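Local atomic coordinates of uncharacterized protein (PDB entry 4RXV), a protein that has no established function but probably acts as a clan CA (papain-like) peptidase in Legionella pneumophila, its N-terminal fragment being the part present here. Residues S100-F105 and Y137-T142; S130-G135 and L198-V203; E16-F21 and Y107-V112; T142-K147 and G166-D171. All blocks are in the same frame, centred on the assembly; numbering follows the deposited sequence.

Contact 1 (S100-F105 and Y137-T142)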
loop_
_atom_site.group_PDB
_atom_site.type_symbol
_atom_site.label_atom_id
_atom_site.label_comp_id
_atom_site.label_asym_id
_atom_site.label_seq_id
_atom_site.Cartn_x
_atom_site.Cartn_y
_atom_site.Cartn_z
ATOM N N SER A 100 -4.071 1.481 9.405
ATOM C CA SER A 100 -2.753 1.795 8.859
ATOM C C SER A 100 -2.574 3.316 8.754
ATOM O O SER A 100 -3.399 4.089 9.262
ATOM C CB SER A 100 -2.519 1.079 7.532
ATOM O OG SER A 100 -1.160 1.065 7.196
ATOM N N GLU A 101 -1.481 3.746 8.127
ATOM C CA GLU A 101 -1.123 5.152 8.074
ATOM C C GLU A 101 -0.127 5.370 6.918
ATOM O O GLU A 101 0.207 4.433 6.172
ATOM C CB GLU A 101 -0.603 5.648 9.441
ATOM C CG GLU A 101 0.328 4.678 10.148
ATOM C CD GLU A 101 1.527 4.376 9.312
ATOM O OE1 GLU A 101 1.731 3.204 8.942
ATOM O OE2 GLU A 101 2.267 5.332 8.999
ATOM N N CYS A 102 0.323 6.606 6.750
ATOM C CA CYS A 102 1.013 7.048 5.539
ATOM C C CYS A 102 2.298 6.292 5.237
ATOM O O CYS A 102 2.668 6.126 4.074
ATOM C CB CYS A 102 1.318 8.548 5.678
ATOM S SG CYS A 102 1.822 9.423 4.209
ATOM N N SER A 103 2.998 5.880 6.284
ATOM C CA SER A 103 4.252 5.168 6.112
ATOM C C SER A 103 4.072 3.713 5.698
ATOM O O SER A 103 4.566 3.313 4.661
ATOM C CB SER A 103 5.083 5.265 7.390
ATOM O OG SER A 103 5.564 6.580 7.531
ATOM N N ASN A 104 3.372 2.920 6.493
ATOM C CA ASN A 104 3.424 1.459 6.337
ATOM C C ASN A 104 2.320 0.892 5.483
ATOM O O ASN A 104 2.410 -0.278 5.134
ATOM C CB ASN A 104 3.406 0.739 7.696
ATOM C CG ASN A 104 4.654 0.983 8.524
ATOM O OD1 ASN A 104 5.613 1.630 8.068
ATOM N ND2 ASN A 104 4.670 0.430 9.735
ATOM N N PHE A 105 1.281 1.652 5.131
ATOM C CA PHE A 105 0.150 1.044 4.449
ATOM C C PHE A 105 0.581 0.330 3.153
ATOM O O PHE A 105 0.077 -0.749 2.839
ATOM C CB PHE A 105 -0.883 2.130 4.163
ATOM C CG PHE A 105 -2.346 1.664 4.091
ATOM C CD1 PHE A 105 -2.721 0.354 3.905
ATOM C CD2 PHE A 105 -3.339 2.611 4.212
ATOM C CE1 PHE A 105 -4.070 0.004 3.838
ATOM C CE2 PHE A 105 -4.679 2.282 4.113
ATOM C CZ PHE A 105 -5.042 0.980 3.921
ATOM N N TYR A 137 11.166 11.058 4.163
ATOM C CA TYR A 137 10.207 10.606 3.167
ATOM C C TYR A 137 8.945 10.177 3.917
ATOM O O TYR A 137 8.930 9.162 4.607
ATOM C CB TYR A 137 10.802 9.453 2.361
ATOM C CG TYR A 137 11.987 9.827 1.525
ATOM C CD1 TYR A 137 11.854 10.317 0.233
ATOM C CD2 TYR A 137 13.267 9.663 2.026
ATOM C CE1 TYR A 137 12.978 10.636 -0.539
ATOM C CE2 TYR A 137 14.388 9.979 1.274
ATOM C CZ TYR A 137 14.240 10.462 -0.007
ATOM O OH TYR A 137 15.350 10.777 -0.768
ATOM N N LEU A 138 7.900 10.986 3.840
ATOM C CA LEU A 138 6.734 10.799 4.698
ATOM C C LEU A 138 5.853 9.616 4.318
ATOM O O LEU A 138 5.068 9.153 5.132
ATOM C CB LEU A 138 5.841 12.040 4.673
ATOM C CG LEU A 138 6.480 13.335 5.125
ATOM C CD1 LEU A 138 5.464 14.461 5.089
ATOM C CD2 LEU A 138 7.051 13.197 6.523
ATOM N N HIS A 139 5.939 9.154 3.076
ATOM C CA HIS A 139 4.915 8.275 2.510
ATOM C C HIS A 139 5.543 7.165 1.686
ATOM O O HIS A 139 6.171 7.433 0.674
ATOM C CB HIS A 139 4.052 9.130 1.612
ATOM C CG HIS A 139 2.938 8.399 0.944
ATOM N ND1 HIS A 139 2.202 7.417 1.567
ATOM C CD2 HIS A 139 2.415 8.535 -0.294
ATOM C CE1 HIS A 139 1.279 6.965 0.733
ATOM N NE2 HIS A 139 1.379 7.639 -0.394
ATOM N N ASN A 140 5.340 5.921 2.085
ATOM C CA ASN A 140 5.837 4.814 1.277
ATOM C C ASN A 140 4.803 4.422 0.233
ATOM O O ASN A 140 3.590 4.546 0.451
ATOM C CB ASN A 140 6.266 3.648 2.140
ATOM C CG ASN A 140 7.410 4.035 3.069
ATOM O OD1 ASN A 140 8.306 4.771 2.680
ATOM N ND2 ASN A 140 7.367 3.567 4.286
ATOM N N ILE A 141 5.300 3.990 -0.908
ATOM C CA ILE A 141 4.493 3.616 -2.064
ATOM C C ILE A 141 5.034 2.318 -2.624
ATOM O O ILE A 141 6.242 2.092 -2.624
ATOM C CB ILE A 141 4.566 4.736 -3.164
ATOM C CG1 ILE A 141 3.943 6.030 -2.617
ATOM C CG2 ILE A 141 3.903 4.290 -4.439
ATOM C CD1 ILE A 141 4.135 7.227 -3.550
ATOM N N THR A 142 4.159 1.465 -3.132
ATOM C CA THR A 142 4.545 0.222 -3.793
ATOM C C THR A 142 4.547 0.426 -5.288
ATOM O O THR A 142 3.656 1.090 -5.834
ATOM C CB THR A 142 3.670 -0.917 -3.295
ATOM O OG1 THR A 142 4.028 -1.133 -1.930
ATOM C CG2 THR A 142 3.848 -2.212 -4.067
HETATM O O HOH W 1 1.979 3.838 2.499
HETATM O O HOH W 2 7.795 8.021 6.840
#

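Contact 2 (S130-G135 and L198-V203)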
loop_
_atom_site.group_PDB
_atom_site.type_symbol
_atom_site.label_atom_id
_atom_site.label_comp_id
_atom_site.label_asym_id
_atom_site.label_seq_id
_atom_site.Cartn_x
_atom_site.Cartn_y
_atom_site.Cartn_z
ATOM N N SER A 130 8.577 8.124 -0.427
ATOM C CA SER A 130 8.198 9.234 -1.283
ATOM C C SER A 130 7.665 10.382 -0.413
ATOM O O SER A 130 7.803 10.355 0.810
ATOM C CB SER A 130 7.189 8.745 -2.327
ATOM O OG SER A 130 6.727 9.740 -3.221
ATOM N N MET A 131 7.093 11.410 -1.031
ATOM C CA MET A 131 6.617 12.590 -0.290
ATOM C C MET A 131 7.747 13.142 0.571
ATOM O O MET A 131 7.637 13.308 1.785
ATOM C CB MET A 131 5.342 12.278 0.510
ATOM C CG MET A 131 4.583 13.525 0.903
ATOM S SD MET A 131 3.097 13.155 1.849
ATOM C CE MET A 131 2.096 12.405 0.596
ATOM N N HIS A 132 8.840 13.444 -0.113
ATOM C CA HIS A 132 10.034 13.955 0.528
ATOM C C HIS A 132 9.807 15.323 1.101
ATOM O O HIS A 132 9.228 16.180 0.450
ATOM C CB HIS A 132 11.138 14.033 -0.511
ATOM C CG HIS A 132 12.469 14.392 0.045
ATOM N ND1 HIS A 132 13.111 15.557 -0.300
ATOM C CD2 HIS A 132 13.287 13.746 0.908
ATOM C CE1 HIS A 132 14.269 15.621 0.335
ATOM N NE2 HIS A 132 14.405 14.528 1.066
ATOM N N SER A 133 10.308 15.496 2.323
ATOM C CA SER A 133 10.191 16.731 3.075
ATOM C C SER A 133 11.338 16.833 4.060
ATOM O O SER A 133 11.460 16.022 4.977
ATOM C CB SER A 133 8.882 16.760 3.848
ATOM O OG SER A 133 8.657 18.041 4.380
ATOM N N ASN A 134 12.174 17.838 3.877
ATOM C CA ASN A 134 13.284 18.070 4.793
ATOM C C ASN A 134 14.087 16.826 5.163
ATOM O O ASN A 134 14.395 16.599 6.335
ATOM C CB ASN A 134 12.822 18.796 6.071
ATOM C CG ASN A 134 11.648 18.128 6.774
ATOM O OD1 ASN A 134 11.827 17.360 7.726
ATOM N ND2 ASN A 134 10.433 18.485 6.353
ATOM N N GLY A 135 14.445 16.032 4.160
ATOM C CA GLY A 135 15.317 14.895 4.382
ATOM C C GLY A 135 14.581 13.643 4.808
ATOM O O GLY A 135 15.190 12.566 4.885
ATOM N N LEU A 198 5.603 12.530 -5.912
ATOM C CA LEU A 198 6.155 11.190 -6.140
ATOM C C LEU A 198 7.677 11.195 -6.089
ATOM O O LEU A 198 8.287 10.379 -5.407
ATOM C CB LEU A 198 5.652 10.669 -7.491
ATOM C CG LEU A 198 6.168 9.314 -7.982
ATOM C CD1 LEU A 198 5.893 8.234 -6.974
ATOM C CD2 LEU A 198 5.535 8.981 -9.312
ATOM N N PHE A 199 8.280 12.137 -6.798
ATOM C CA PHE A 199 9.740 12.265 -6.873
ATOM C C PHE A 199 10.189 13.527 -6.139
ATOM O O PHE A 199 9.473 14.538 -6.158
ATOM C CB PHE A 199 10.208 12.340 -8.329
ATOM C CG PHE A 199 9.744 11.202 -9.172
ATOM C CD1 PHE A 199 10.124 9.908 -8.900
ATOM C CD2 PHE A 199 8.885 11.431 -10.231
ATOM C CE1 PHE A 199 9.664 8.866 -9.664
ATOM C CE2 PHE A 199 8.439 10.391 -11.004
ATOM C CZ PHE A 199 8.840 9.106 -10.732
ATOM N N PRO A 200 11.384 13.505 -5.518
ATOM C CA PRO A 200 12.329 12.384 -5.454
ATOM C C PRO A 200 11.887 11.338 -4.442
ATOM O O PRO A 200 11.156 11.622 -3.482
ATOM C CB PRO A 200 13.619 13.052 -4.985
ATOM C CG PRO A 200 13.146 14.175 -4.154
ATOM C CD PRO A 200 11.936 14.701 -4.867
ATOM N N ALA A 201 12.357 10.117 -4.660
ATOM C CA ALA A 201 12.023 8.992 -3.804
ATOM C C ALA A 201 13.272 8.192 -3.497
ATOM O O ALA A 201 14.312 8.387 -4.134
ATOM C CB ALA A 201 10.952 8.104 -4.472
ATOM N N THR A 202 13.179 7.303 -2.524
ATOM C CA THR A 202 14.250 6.406 -2.171
ATOM C C THR A 202 13.729 4.973 -2.244
ATOM O O THR A 202 12.623 4.684 -1.823
ATOM C CB THR A 202 14.832 6.745 -0.773
ATOM O OG1 THR A 202 15.978 5.925 -0.545
ATOM C CG2 THR A 202 13.824 6.565 0.349
ATOM N N VAL A 203 14.534 4.063 -2.748
ATOM C CA VAL A 203 14.059 2.709 -2.975
ATOM C C VAL A 203 14.501 1.790 -1.862
ATOM O O VAL A 203 15.677 1.408 -1.795
ATOM C CB VAL A 203 14.503 2.158 -4.339
ATOM C CG1 VAL A 203 13.864 0.803 -4.575
ATOM C CG2 VAL A 203 14.118 3.122 -5.452
HETATM O O HOH W 3 9.063 13.327 -3.000
#

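Contact 3 (E16-F21 and Y107-V112)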
loop_
_atom_site.group_PDB
_atom_site.type_symbol
_atom_site.label_atom_id
_atom_site.label_comp_id
_atom_site.label_asym_id
_atom_site.label_seq_id
_atom_site.Cartn_x
_atom_site.Cartn_y
_atom_site.Cartn_z
ATOM N N GLU A 16 -9.352 -5.733 -1.461
ATOM C CA GLU A 16 -8.898 -5.469 -0.115
ATOM C C GLU A 16 -9.698 -4.389 0.594
ATOM O O GLU A 16 -9.554 -4.219 1.794
ATOM C CB GLU A 16 -7.401 -5.118 -0.116
ATOM C CG GLU A 16 -6.558 -6.278 -0.584
ATOM C CD GLU A 16 -6.806 -7.519 0.249
ATOM O OE1 GLU A 16 -6.481 -7.506 1.450
ATOM O OE2 GLU A 16 -7.340 -8.504 -0.285
ATOM N N GLN A 17 -10.530 -3.674 -0.147
ATOM C CA GLN A 17 -11.397 -2.628 0.427
ATOM C C GLN A 17 -10.577 -1.646 1.279
ATOM O O GLN A 17 -10.918 -1.341 2.435
ATOM C CB GLN A 17 -12.554 -3.238 1.216
ATOM C CG GLN A 17 -13.474 -4.072 0.318
ATOM C CD GLN A 17 -14.172 -3.230 -0.751
ATOM O OE1 GLN A 17 -14.912 -2.314 -0.407
ATOM N NE2 GLN A 17 -14.016 -3.588 -2.022
ATOM N N TYR A 18 -9.524 -1.105 0.687
ATOM C CA TYR A 18 -8.618 -0.206 1.409
ATOM C C TYR A 18 -9.327 1.055 1.911
ATOM O O TYR A 18 -8.904 1.640 2.906
ATOM C CB TYR A 18 -7.453 0.154 0.511
ATOM C CG TYR A 18 -6.459 -0.975 0.295
ATOM C CD1 TYR A 18 -5.888 -1.633 1.363
ATOM C CD2 TYR A 18 -6.048 -1.342 -0.982
ATOM C CE1 TYR A 18 -4.934 -2.626 1.185
ATOM C CE2 TYR A 18 -5.110 -2.340 -1.176
ATOM C CZ TYR A 18 -4.541 -2.982 -0.084
ATOM O OH TYR A 18 -3.572 -3.926 -0.325
ATOM N N GLN A 19 -10.395 1.466 1.225
ATOM C CA GLN A 19 -11.140 2.632 1.651
ATOM C C GLN A 19 -11.819 2.462 3.004
ATOM O O GLN A 19 -12.242 3.446 3.607
ATOM C CB GLN A 19 -12.160 3.052 0.597
ATOM C CG GLN A 19 -13.434 2.243 0.490
ATOM C CD GLN A 19 -13.305 0.922 -0.203
ATOM O OE1 GLN A 19 -12.220 0.454 -0.556
ATOM N NE2 GLN A 19 -14.446 0.284 -0.394
ATOM N N LYS A 20 -11.933 1.238 3.471
ATOM C CA LYS A 20 -12.589 0.940 4.738
ATOM C C LYS A 20 -11.644 0.909 5.919
ATOM O O LYS A 20 -12.089 0.832 7.058
ATOM C CB LYS A 20 -13.378 -0.384 4.640
ATOM C CG LYS A 20 -14.362 -0.451 3.496
ATOM C CD LYS A 20 -15.455 0.551 3.539
ATOM C CE LYS A 20 -16.361 0.381 2.328
ATOM N NZ LYS A 20 -17.464 1.292 2.102
ATOM N N PHE A 21 -10.338 1.004 5.678
ATOM C CA PHE A 21 -9.398 1.020 6.793
ATOM C C PHE A 21 -9.612 2.247 7.669
ATOM O O PHE A 21 -10.028 3.310 7.197
ATOM C CB PHE A 21 -7.958 1.123 6.280
ATOM C CG PHE A 21 -7.243 -0.193 6.134
ATOM C CD1 PHE A 21 -7.607 -1.119 5.176
ATOM C CD2 PHE A 21 -6.163 -0.491 6.970
ATOM C CE1 PHE A 21 -6.893 -2.280 5.044
ATOM C CE2 PHE A 21 -5.463 -1.664 6.829
ATOM C CZ PHE A 21 -5.818 -2.545 5.873
ATOM N N TYR A 107 2.949 -1.441 2.474
ATOM C CA TYR A 107 3.483 -2.765 2.702
ATOM C C TYR A 107 2.386 -3.814 2.509
ATOM O O TYR A 107 2.681 -4.927 2.095
ATOM C CB TYR A 107 4.059 -2.869 4.099
ATOM C CG TYR A 107 5.186 -1.908 4.446
ATOM C CD1 TYR A 107 5.818 -1.103 3.515
ATOM C CD2 TYR A 107 5.582 -1.788 5.768
ATOM C CE1 TYR A 107 6.827 -0.232 3.882
ATOM C CE2 TYR A 107 6.588 -0.924 6.135
ATOM C CZ TYR A 107 7.189 -0.142 5.186
ATOM O OH TYR A 107 8.202 0.727 5.529
ATOM N N HIS A 108 1.141 -3.462 2.836
ATOM C CA HIS A 108 0.024 -4.387 2.660
ATOM C C HIS A 108 -0.091 -4.769 1.194
ATOM O O HIS A 108 -0.168 -5.942 0.844
ATOM C CB HIS A 108 -1.245 -3.710 3.151
ATOM C CG HIS A 108 -2.441 -4.595 3.216
ATOM N ND1 HIS A 108 -3.048 -5.130 2.100
ATOM C CD2 HIS A 108 -3.153 -5.000 4.289
ATOM C CE1 HIS A 108 -4.074 -5.851 2.503
ATOM N NE2 HIS A 108 -4.163 -5.783 3.822
ATOM N N SER A 109 -0.137 -3.771 0.328
ATOM C CA SER A 109 -0.245 -4.027 -1.116
ATOM C C SER A 109 0.974 -4.732 -1.673
ATOM O O SER A 109 0.818 -5.577 -2.565
ATOM C CB SER A 109 -0.490 -2.739 -1.894
ATOM O OG SER A 109 -1.701 -2.130 -1.533
ATOM N N ALA A 110 2.171 -4.433 -1.180
ATOM C CA ALA A 110 3.342 -5.191 -1.597
ATOM C C ALA A 110 3.132 -6.679 -1.319
ATOM O O ALA A 110 3.447 -7.515 -2.171
ATOM C CB ALA A 110 4.593 -4.675 -0.923
ATOM N N GLY A 111 2.574 -7.021 -0.154
ATOM C CA GLY A 111 2.280 -8.412 0.154
ATOM C C GLY A 111 1.261 -9.025 -0.774
ATOM O O GLY A 111 1.463 -10.138 -1.268
ATOM N N VAL A 112 0.169 -8.314 -1.027
ATOM C CA VAL A 112 -0.855 -8.796 -1.951
ATOM C C VAL A 112 -0.248 -9.124 -3.314
ATOM O O VAL A 112 -0.561 -10.147 -3.917
ATOM C CB VAL A 112 -1.993 -7.764 -2.072
ATOM C CG1 VAL A 112 -2.925 -8.087 -3.212
ATOM C CG2 VAL A 112 -2.760 -7.644 -0.743
#

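Contact 4 (T142-K147 and G166-D171)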
loop_
_atom_site.group_PDB
_atom_site.type_symbol
_atom_site.label_atom_id
_atom_site.label_comp_id
_atom_site.label_asym_id
_atom_site.label_seq_id
_atom_site.Cartn_x
_atom_site.Cartn_y
_atom_site.Cartn_z
ATOM N N THR A 142 4.159 1.465 -3.132
ATOM C CA THR A 142 4.545 0.222 -3.793
ATOM C C THR A 142 4.547 0.426 -5.288
ATOM O O THR A 142 3.656 1.090 -5.834
ATOM C CB THR A 142 3.670 -0.917 -3.295
ATOM O OG1 THR A 142 4.028 -1.133 -1.930
ATOM C CG2 THR A 142 3.848 -2.212 -4.067
ATOM N N LEU A 143 5.540 -0.155 -5.959
ATOM C CA LEU A 143 5.648 -0.116 -7.413
ATOM C C LEU A 143 5.641 -1.516 -7.997
ATOM O O LEU A 143 6.204 -2.450 -7.430
ATOM C CB LEU A 143 6.936 0.556 -7.893
ATOM C CG LEU A 143 7.223 1.958 -7.369
ATOM C CD1 LEU A 143 8.600 2.411 -7.891
ATOM C CD2 LEU A 143 6.136 2.923 -7.757
ATOM N N LEU A 144 5.020 -1.616 -9.161
ATOM C CA LEU A 144 5.188 -2.743 -10.076
ATOM C C LEU A 144 6.040 -2.280 -11.239
ATOM O O LEU A 144 5.656 -1.355 -11.945
ATOM C CB LEU A 144 3.830 -3.224 -10.583
ATOM C CG LEU A 144 2.941 -3.861 -9.512
ATOM C CD1 LEU A 144 1.476 -3.821 -9.928
ATOM C CD2 LEU A 144 3.358 -5.275 -9.243
ATOM N N VAL A 145 7.225 -2.865 -11.403
ATOM C CA VAL A 145 8.104 -2.474 -12.500
ATOM C C VAL A 145 8.232 -3.637 -13.469
ATOM O O VAL A 145 8.292 -4.779 -13.062
ATOM C CB VAL A 145 9.496 -1.994 -12.009
ATOM C CG1 VAL A 145 9.344 -0.714 -11.169
ATOM C CG2 VAL A 145 10.231 -3.070 -11.237
ATOM N N PRO A 146 8.246 -3.353 -14.771
ATOM C CA PRO A 146 8.385 -4.448 -15.720
ATOM C C PRO A 146 9.669 -5.226 -15.472
ATOM O O PRO A 146 10.695 -4.671 -15.106
ATOM C CB PRO A 146 8.400 -3.732 -17.071
ATOM C CG PRO A 146 7.609 -2.493 -16.831
ATOM C CD PRO A 146 7.980 -2.074 -15.451
ATOM N N LYS A 147 9.584 -6.537 -15.637
ATOM C CA LYS A 147 10.732 -7.413 -15.455
ATOM C C LYS A 147 11.949 -6.883 -16.178
ATOM O O LYS A 147 11.857 -6.560 -17.364
ATOM C CB LYS A 147 10.408 -8.778 -16.055
ATOM C CG LYS A 147 9.519 -9.617 -15.214
ATOM C CD LYS A 147 10.233 -10.054 -13.976
ATOM C CE LYS A 147 9.422 -11.070 -13.237
ATOM N NZ LYS A 147 10.086 -11.409 -11.972
ATOM N N GLY A 166 6.281 1.768 -18.109
ATOM C CA GLY A 166 5.405 0.682 -17.729
ATOM C C GLY A 166 5.283 0.483 -16.225
ATOM O O GLY A 166 4.568 -0.399 -15.778
ATOM N N THR A 167 5.946 1.307 -15.428
ATOM C CA THR A 167 5.811 1.205 -13.979
ATOM C C THR A 167 4.392 1.569 -13.556
ATOM O O THR A 167 3.807 2.522 -14.049
ATOM C CB THR A 167 6.817 2.095 -13.268
ATOM O OG1 THR A 167 8.131 1.685 -13.640
ATOM C CG2 THR A 167 6.675 1.982 -11.758
ATOM N N LEU A 168 3.841 0.776 -12.644
ATOM C CA LEU A 168 2.547 1.053 -12.032
ATOM C C LEU A 168 2.696 1.349 -10.541
ATOM O O LEU A 168 3.475 0.719 -9.836
ATOM C CB LEU A 168 1.602 -0.124 -12.200
ATOM C CG LEU A 168 1.302 -0.504 -13.646
ATOM C CD1 LEU A 168 0.571 -1.834 -13.712
ATOM C CD2 LEU A 168 0.467 0.573 -14.339
ATOM N N ILE A 169 1.958 2.348 -10.088
ATOM C CA ILE A 169 1.975 2.797 -8.709
ATOM C C ILE A 169 0.833 2.132 -7.942
ATOM O O ILE A 169 -0.289 2.006 -8.472
ATOM C CB ILE A 169 1.851 4.343 -8.682
ATOM C CG1 ILE A 169 3.151 4.959 -9.223
ATOM C CG2 ILE A 169 1.523 4.895 -7.309
ATOM C CD1 ILE A 169 2.944 6.309 -9.845
ATOM N N VAL A 170 1.082 1.792 -6.686
ATOM C CA VAL A 170 0.105 1.155 -5.814
ATOM C C VAL A 170 0.193 1.854 -4.441
ATOM O O VAL A 170 1.183 1.725 -3.725
ATOM C CB VAL A 170 0.322 -0.362 -5.710
ATOM C CG1 VAL A 170 -0.777 -0.959 -4.856
ATOM C CG2 VAL A 170 0.363 -0.997 -7.106
ATOM N N ASP A 171 -0.878 2.554 -4.086
ATOM C CA ASP A 171 -0.902 3.413 -2.918
ATOM C C ASP A 171 -2.218 3.210 -2.159
ATOM O O ASP A 171 -3.179 3.980 -2.337
ATOM C CB ASP A 171 -0.720 4.866 -3.348
ATOM C CG ASP A 171 -0.517 5.811 -2.176
ATOM O OD1 ASP A 171 -0.751 5.425 -0.997
ATOM O OD2 ASP A 171 -0.113 6.969 -2.445
#

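Contact 1 (S100-F105 and Y137-T142)
Cys102 sets its thiol beside the imidazole of His139, SG standing 3.3 Å from ND1 and oblique to the ring. The sulfur is turned anti to its own backbone N (chi1 -167°), which folds it back beside the carbonyl carbon and brings SG and O of the same residue to one ring nitrogen. ND1 gives its proton to that carbonyl: His139 ND1 to Cys102 O is 2.9 Å and nearly straight (167°), with the oxygen at the edge of the ring, close to its plane. The backbone N of Asn140 adds a weak bond to Cys102 O at 3.3 Å. One residue on, the side chain of Asn140 points at the 100-105 loop, ND2 lying 2.8 Å from Ser103 O and well above the carbonyl plane. A glutamate suits the turn before helix 105-114, because the carboxylate of Glu101 accepts two successive backbone N-H groups, Ser103 N at OE2 (2.9 Å) and Asn104 N at OE1 (3.0 Å). On the strand, Leu138 and His139 form a classic beta bulge opposite Ser130. His139 NE2 is bonded to Asp171. With imidazole gripped at both nitrogens and a cysteine just ahead of a helix, the chemistry is consistent with the Cys-His-Asp triad of a papain-like peptidase, ND1 facing both the thiol and the cysteine's own carbonyl.

Contact 2 (S130-G135 and L198-V203)
Leu198 offers its carbonyl to the hydroxyl of Ser130, and OG donates to Leu198 O across 2.8 Å. The hydroxyl comes in from the flank of the carbonyl (C=O...donor angle 108°), tilted from its plane; OG, anti to the backbone N (chi1 179°), is thereby carried to it. A small polar residue suits this buried place, since it fits against backbone and also makes a weak bond to Ser197 O. Leu198 CD1 lies 4.1 Å from Ser130 OG, and the leucine side chain also packs on Ile128 and Ile141. Phe199 turns away from the 130-135 segment; its ring is laid over Leu198 CG and meets Phe163 edge to face. A cis peptide bond then leads into Pro200 and kinks the chain just before it joins the four-stranded antiparallel sheet, where strand 202-206 is an outer strand beside strand 123-133. The proline ring and the His132 side chain cross at about a right angle, Pro200 CG coming 4.1 Å from His132 ND1. Water 3 bridges the two backbones, donating to Pro200 O (2.7 Å) and accepting from His132 N (2.9 Å). Ala201, with a single methyl, lets the backbones come close at the corner by Met131, its CB 4.4 Å from Ser130 CB. At Thr202 regular pairing takes over, through backbone bonding to Gly129, and its side chain rests on Tyr137.

Contact 3 (E16-F21 and Y107-V112)
His108 presents one face of its imidazole to two aromatic rings at once. Tyr18 comes in edge first, its plane turned 83° from that of the histidine, so that CE1 stands over the rim of the ring, 3.3 Å from His108 ND1. Phe21 approaches the same face toward the other end of the ring, again edge to face (87°), with its CZ 4.0 Å from His108 CD2. Histidine suits this place because it offers an aromatic face and polar edges together. The phenol oxygen lies beside ND1 on that same side of the imidazole, Tyr18 OH and His108 ND1 being hydrogen-bonded at 2.8 Å with ND1 near the tyrosine ring plane. NE2 is held by Asn85, and with both nitrogens engaged the ring's rotation is fixed. His108 CG is anti to its backbone N (chi1 -172°), which swings the ring off helix 105-114 toward the 16-21 loop. Glu16 lies at the edge: its OE1 sits near the imidazole plane, 3.1 Å from His108 CE1, while the carboxylate itself is bound by Arg12 and Asn85. Its CG meets Val112 CG2 at 4.0 Å, an apolar contact made by the stem of the glutamate. Together Tyr18, Phe21 and His108 form a buried aromatic cluster fastening the loop after helix 6-14 to the helix that follows Cys102, the helix that in papain-like folds packs at the heart of the domain.

Contact 4 (T142-K147 and G166-D171)
Leu144 and Leu168 lie abreast on neighbouring antiparallel strands, their CB atoms 4.1 Å apart, and each bonds the other's backbone. The pairs Leu144-Leu168 and Thr142-Val170 are hydrogen-bonded and flank the non-hydrogen-bonded pair Leu143-Ile169; Leu144 N to Leu168 O, at 2.9 Å, is almost straight (170°). Side chains alternate between two faces. On the face of Thr142, Leu144, Leu168 and Val170, the methyl Leu144 CD1 reaches diagonally across to the valine, 4.1 Å from Val170 CG2. This bumpy surface is met by Leu113 and Ser109 of helix 105-114 and by Ile9 and Leu13 of helix 6-14. The beta-branched valine, broad near the backbone, fits so close a seat; its CB also rests 3.6 Å from Thr142 O. On the opposite face Leu143 and Ile169 run side by side in the same direction, Leu143 CD2 touching Ile169 CG1 at 3.9 Å. Thr167 CG2 packs between Leu144 O (3.5 Å) and Val145 CG1 (3.8 Å), while the threonine hydroxyl turns to Pro164. At the end of the pairing the CG-CD side of the Pro146 ring comes against Gly166, with Pro146 CD 3.8 Å from Gly166 C; only a residue without a side chain leaves room for that ring. Strand 168-170 is an outermost strand of the four-stranded antiparallel sheet, running into an N-cap aspartate: Asp171 starts helix 172-176 and meets His139, consistent with a role as the third member of a papain-like triad.

How the contacts relate
Contacts 1 and 3 lie nearest the middle of the chain, their centres about 7 and 6 Å from its centre, whereas those of contacts 4 and 2 lie about 12 and 16 Å out. Contact 3 is wholly buried, contacts 2 and 4 mostly so, with Gly166 exposed at one end of contact 4; contact 1 is partly buried. Strand 136-146 serves contacts 1 and 4, its neighbour 123-133 contact 2. Contact 3 instead joins the loop after helix 6-14 to helix 105-114. Contact 1 is polar and site-like, contact 3 aromatic with polar edges, contact 4 regular backbone pairing with apolar sides, contact 2 a hydroxyl bond and a water bridge. Leu198 packing on Ile169 links contacts 2 and 4.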